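Local coordinates for protein endo-1,4-beta-xylanase D (Paenibacillus polymyxa, PDB 1W0N) that degrades xylan and carries this family 36 carbohydrate-binding module, a calcium-dependent domain that probably binds xylan, at residues G83-T88 against Q95-I100; V73-V76 against T81-S84. One frame throughout, in Å; residues are numbered along the deposited sequence.

In the fold
Coming from the N terminus, the chain lays down six strands before strand 70-77, which turns tightly through residues 77-80 and returns as strand 80-88. Contact 2, residues 73-76 against 81-84, closes that short hairpin at the margin of the five-stranded sheet. The chain then runs on along the same strand, loops over and comes back as strand 93-101, which belongs to the other sheet; contact 1, residues 83-88 against 95-100, closes this second loop. The two loops follow one another, neither nesting nor crossing, and overlap at Gly83 and Ser84. Contact 2 thus works within one sheet and contact 1 between the two, with Leu75 of the hairpin packing on both Phe85 and Leu97.

Contact 1: G83-T88 against Q95-I100; sequences GSFNFT and QTLSNI
With CG beside the backbone N in each (chi1 -61° for Phe85, similar for Leu97), Phe85 swings its ring across to strand 95-98 and Leu97 reaches back beneath it. Leu97 CD1 lies over one face of that ring, off-centre toward the rim, in a CH-pi contact 4.1 Å from the Phe85 centroid and 23° off the normal. The same methyl rests 3.9 Å from Gly83 C, where the chain carries no side chain. On the neighbouring part of the ring, Phe85 CE1 comes 3.5 Å from the carbonyl oxygen of Gln95.

Gln95 takes up the other half of the contact with its aliphatic stem. Its chain bends at chi2, which turns the amide off to one side while CG sits 3.4 Å from Phe87 CE1 and CB packs 3.8 Å from Phe85 CD1. The amide stands almost square to the Phe87 ring, the planes 87° apart. Its carbon CD passes 3.3 Å from Asn86 O without a hydrogen bond; the NE2 end is instead bonded to Thr93 OG1. Asn86 keeps its own amide on its own strand, where ND2 donates to Thr88 OG1 (2.7 Å) in the amide plane.

The two strands run nearly antiparallel, yet their axes come no closer than 6.9 Å and no hydrogen bond joins them. They belong to the two facing sheets of a beta-sandwich, the fold expected of a carbohydrate-binding module of this kind: the backbone of Phe85 is hydrogen-bonded to Val73 in one sheet, those of Gln95 and Leu97 to Val61 and Ile59 in the other. Each backbone is therefore paired within its own sheet, and what holds the sheets together here is hydrocarbon against aromatic ring, with the polar glutamine end left at the margin of the interface.

Contact 2: V73-V76 against T81-S84; sequences VDLV and TVGS
Leu75 O is gripped from strand 81-84 by two groups: Val82 N donates to it at 2.9 Å, nearly along the carbonyl direction, and Thr81 CA adds a weaker CA-H...O contact at 3.4 Å. From the same edge of the strand, Leu75 N gives an almost straight bond to Gly83 O (2.9 Å, 177° at the hydrogen). One residue, Leu75, thus faces two, Val82 and Gly83, between the non-hydrogen-bonded pairs Asp74-Ser84 and Val76-Thr81. This is a beta bulge in the second strand of an antiparallel hairpin, at the edge of the sandwich's five-stranded sheet. Leu75 sends its side chain to the interior, where CD2 meets Val82 CG2 at 3.6 Å.

Asp74 projects from the opposite face of the strand. With chi1 at -77°, its carboxylate lies beside the Thr81 methyl (CG to CG2 3.8 Å); OD1 is bonded to Thr114 OG1, and OD2 accepts at 2.8 Å from a water that also sits beside Thr81 OG1. Cutting Asp74 back to an alanine would probably cost Thr114 its carboxylate partner and the water its acceptor, and leave the Thr81 methyl less covered. On the same face as Asp74, Val76 CG2 lies against Thr81 OG1.

Contact 1: G83-T88 against Q95-I100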
loop_
_atom_site.group_PDB
_atom_site.type_symbol
_atom_site.label_atom_id
_atom_site.label_comp_id
_atom_site.label_asym_id
_atom_site.label_seq_id
_atom_site.Cartn_x
_atom_site.Cartn_y
_atom_site.Cartn_z
ATOM N N GLY A 83 3.368 -3.239 -9.193
ATOM C CA GLY A 83 2.031 -3.774 -9.357
ATOM C C GLY A 83 1.058 -2.903 -8.573
ATOM O O GLY A 83 1.455 -1.939 -7.930
ATOM N N SER A 84 -0.227 -3.263 -8.670
ATOM C CA SER A 84 -1.271 -2.541 -7.985
ATOM C C SER A 84 -2.231 -3.487 -7.287
ATOM O O SER A 84 -2.684 -4.448 -7.876
ATOM C CB SER A 84 -2.068 -1.594 -8.933
ATOM O OG SER A 84 -3.414 -1.341 -8.718
ATOM N N PHE A 85 -2.615 -3.141 -6.077
ATOM C CA PHE A 85 -3.614 -3.857 -5.321
ATOM C C PHE A 85 -4.995 -3.260 -5.602
ATOM O O PHE A 85 -5.166 -2.048 -5.635
ATOM C CB PHE A 85 -3.348 -3.710 -3.819
ATOM C CG PHE A 85 -2.016 -4.263 -3.384
ATOM C CD1 PHE A 85 -1.825 -5.625 -3.213
ATOM C CD2 PHE A 85 -0.979 -3.398 -3.070
ATOM C CE1 PHE A 85 -0.615 -6.149 -2.785
ATOM C CE2 PHE A 85 0.235 -3.914 -2.636
ATOM C CZ PHE A 85 0.424 -5.282 -2.502
ATOM N N ASN A 86 -5.972 -4.148 -5.778
ATOM C CA ASN A 86 -7.359 -3.773 -6.018
ATOM C C ASN A 86 -8.168 -4.049 -4.759
ATOM O O ASN A 86 -8.311 -5.212 -4.365
ATOM C CB ASN A 86 -7.879 -4.619 -7.180
ATOM C CG ASN A 86 -9.321 -4.350 -7.537
ATOM O OD1 ASN A 86 -9.674 -4.484 -8.757
ATOM N ND2 ASN A 86 -10.136 -4.074 -6.617
ATOM N N PHE A 87 -8.656 -2.970 -4.129
ATOM C CA PHE A 87 -9.591 -3.098 -3.013
ATOM C C PHE A 87 -10.946 -2.601 -3.494
ATOM O O PHE A 87 -11.168 -1.396 -3.647
ATOM C CB PHE A 87 -9.129 -2.270 -1.800
ATOM C CG PHE A 87 -7.770 -2.699 -1.326
ATOM C CD1 PHE A 87 -7.602 -3.908 -0.673
ATOM C CD2 PHE A 87 -6.657 -1.908 -1.567
ATOM C CE1 PHE A 87 -6.340 -4.344 -0.269
ATOM C CE2 PHE A 87 -5.386 -2.331 -1.156
ATOM C CZ PHE A 87 -5.231 -3.550 -0.530
ATOM N N THR A 88 -11.842 -3.550 -3.764
ATOM C CA THR A 88 -13.204 -3.228 -4.171
ATOM C C THR A 88 -14.137 -3.521 -3.012
ATOM O O THR A 88 -14.111 -4.599 -2.421
ATOM C CB THR A 88 -13.584 -4.028 -5.425
ATOM O OG1 THR A 88 -12.795 -3.587 -6.535
ATOM C CG2 THR A 88 -15.034 -3.784 -5.829
ATOM N N GLN A 95 -5.019 -8.430 -0.152
ATOM C CA GLN A 95 -4.682 -8.556 -1.563
ATOM C C GLN A 95 -3.188 -8.832 -1.673
ATOM O O GLN A 95 -2.409 -8.443 -0.808
ATOM C CB GLN A 95 -5.084 -7.285 -2.306
ATOM C CG GLN A 95 -6.589 -7.047 -2.291
ATOM C CD GLN A 95 -7.364 -8.061 -3.108
ATOM O OE1 GLN A 95 -6.897 -8.496 -4.187
ATOM N NE2 GLN A 95 -8.540 -8.414 -2.654
ATOM N N THR A 96 -2.796 -9.504 -2.768
ATOM C CA THR A 96 -1.460 -10.038 -2.885
ATOM C C THR A 96 -0.875 -9.807 -4.281
ATOM O O THR A 96 -1.567 -9.932 -5.292
ATOM C CB THR A 96 -1.500 -11.559 -2.588
ATOM O OG1 THR A 96 -1.998 -11.748 -1.245
ATOM C CG2 THR A 96 -0.122 -12.214 -2.651
ATOM N N LEU A 97 0.430 -9.500 -4.279
ATOM C CA LEU A 97 1.290 -9.527 -5.452
ATOM C C LEU A 97 2.358 -10.574 -5.174
ATOM O O LEU A 97 3.151 -10.425 -4.245
ATOM C CB LEU A 97 1.969 -8.171 -5.660
ATOM C CG LEU A 97 1.047 -7.032 -6.101
ATOM C CD1 LEU A 97 1.746 -5.682 -5.987
ATOM C CD2 LEU A 97 0.597 -7.282 -7.545
ATOM N N SER A 98 2.377 -11.649 -5.974
ATOM C CA SER A 98 3.269 -12.750 -5.727
ATOM C C SER A 98 4.497 -12.693 -6.619
ATOM O O SER A 98 4.455 -12.258 -7.771
ATOM C CB SER A 98 2.541 -14.079 -5.896
ATOM O OG SER A 98 1.555 -14.225 -4.859
ATOM N N ASN A 99 5.623 -13.184 -6.068
ATOM C CA ASN A 99 6.850 -13.386 -6.820
ATOM C C ASN A 99 7.352 -12.134 -7.512
ATOM O O ASN A 99 7.696 -12.143 -8.699
ATOM C CB ASN A 99 6.708 -14.549 -7.821
ATOM C CG ASN A 99 6.204 -15.788 -7.130
ATOM O OD1 ASN A 99 6.814 -16.253 -6.164
ATOM N ND2 ASN A 99 5.069 -16.303 -7.582
ATOM N N ILE A 100 7.405 -11.043 -6.751
ATOM C CA ILE A 100 7.854 -9.763 -7.244
ATOM C C ILE A 100 9.363 -9.632 -7.042
ATOM O O ILE A 100 9.841 -9.708 -5.912
ATOM C CB ILE A 100 7.130 -8.634 -6.513
ATOM C CG1 ILE A 100 5.603 -8.702 -6.712
ATOM C CG2 ILE A 100 7.728 -7.272 -6.874
ATOM C CD1 ILE A 100 5.223 -8.347 -8.098
#

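Contact 2: V73-V76 against T81-S84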
loop_
_atom_site.group_PDB
_atom_site.type_symbol
_atom_site.label_atom_id
_atom_site.label_comp_id
_atom_site.label_asym_id
_atom_site.label_seq_id
_atom_site.Cartn_x
_atom_site.Cartn_y
_atom_site.Cartn_z
ATOM N N VAL A 73 -4.315 0.711 -5.442
ATOM C CA VAL A 73 -3.130 1.197 -4.760
ATOM C C VAL A 73 -1.876 0.630 -5.428
ATOM O O VAL A 73 -1.692 -0.590 -5.435
ATOM C CB VAL A 73 -3.163 0.788 -3.270
ATOM C CG1 VAL A 73 -1.918 1.253 -2.542
ATOM C CG2 VAL A 73 -4.413 1.329 -2.585
ATOM N N ASP A 74 -1.035 1.511 -5.959
ATOM C CA ASP A 74 0.261 1.101 -6.489
ATOM C C ASP A 74 1.237 0.787 -5.361
ATOM O O ASP A 74 1.287 1.496 -4.348
ATOM C CB ASP A 74 0.883 2.226 -7.307
ATOM C CG ASP A 74 0.296 2.392 -8.701
ATOM O OD1 ASP A 74 -0.424 1.516 -9.161
ATOM O OD2 ASP A 74 0.585 3.420 -9.362
ATOM N N LEU A 75 2.024 -0.259 -5.583
ATOM C CA LEU A 75 3.174 -0.574 -4.755
ATOM C C LEU A 75 4.431 -0.188 -5.514
ATOM O O LEU A 75 4.659 -0.654 -6.633
ATOM C CB LEU A 75 3.202 -2.061 -4.431
ATOM C CG LEU A 75 4.420 -2.562 -3.672
ATOM C CD1 LEU A 75 4.556 -1.890 -2.315
ATOM C CD2 LEU A 75 4.368 -4.077 -3.524
ATOM N N VAL A 76 5.234 0.668 -4.885
ATOM C CA VAL A 76 6.466 1.173 -5.467
ATOM C C VAL A 76 7.604 0.671 -4.572
ATOM O O VAL A 76 7.596 0.892 -3.362
ATOM C CB VAL A 76 6.457 2.677 -5.574
ATOM C CG1 VAL A 76 7.584 3.160 -6.468
ATOM C CG2 VAL A 76 5.095 3.188 -6.084
ATOM N N THR A 81 7.279 0.950 -9.861
ATOM C CA THR A 81 5.909 0.499 -9.599
ATOM C C THR A 81 5.834 -0.957 -10.018
ATOM O O THR A 81 5.913 -1.273 -11.203
ATOM C CB THR A 81 4.884 1.345 -10.342
ATOM O OG1 THR A 81 4.936 2.709 -9.879
ATOM C CG2 THR A 81 3.473 0.838 -10.077
ATOM N N VAL A 82 5.702 -1.845 -9.033
ATOM C CA VAL A 82 5.799 -3.286 -9.265
ATOM C C VAL A 82 4.449 -3.947 -9.486
ATOM O O VAL A 82 4.396 -5.101 -9.930
ATOM C CB VAL A 82 6.546 -4.020 -8.144
ATOM C CG1 VAL A 82 7.971 -3.492 -8.004
ATOM C CG2 VAL A 82 5.793 -3.940 -6.813
ATOM N N GLY A 83 3.368 -3.239 -9.193
ATOM C CA GLY A 83 2.031 -3.774 -9.357
ATOM C C GLY A 83 1.058 -2.903 -8.573
ATOM O O GLY A 83 1.455 -1.939 -7.930
ATOM N N SER A 84 -0.227 -3.263 -8.670
ATOM C CA SER A 84 -1.271 -2.541 -7.985
ATOM C C SER A 84 -2.231 -3.487 -7.287
ATOM O O SER A 84 -2.684 -4.448 -7.876
ATOM C CB SER A 84 -2.068 -1.594 -8.933
ATOM O OG SER A 84 -3.414 -1.341 -8.718
HETATM O O HOH W 1 3.166 4.432 -9.289
#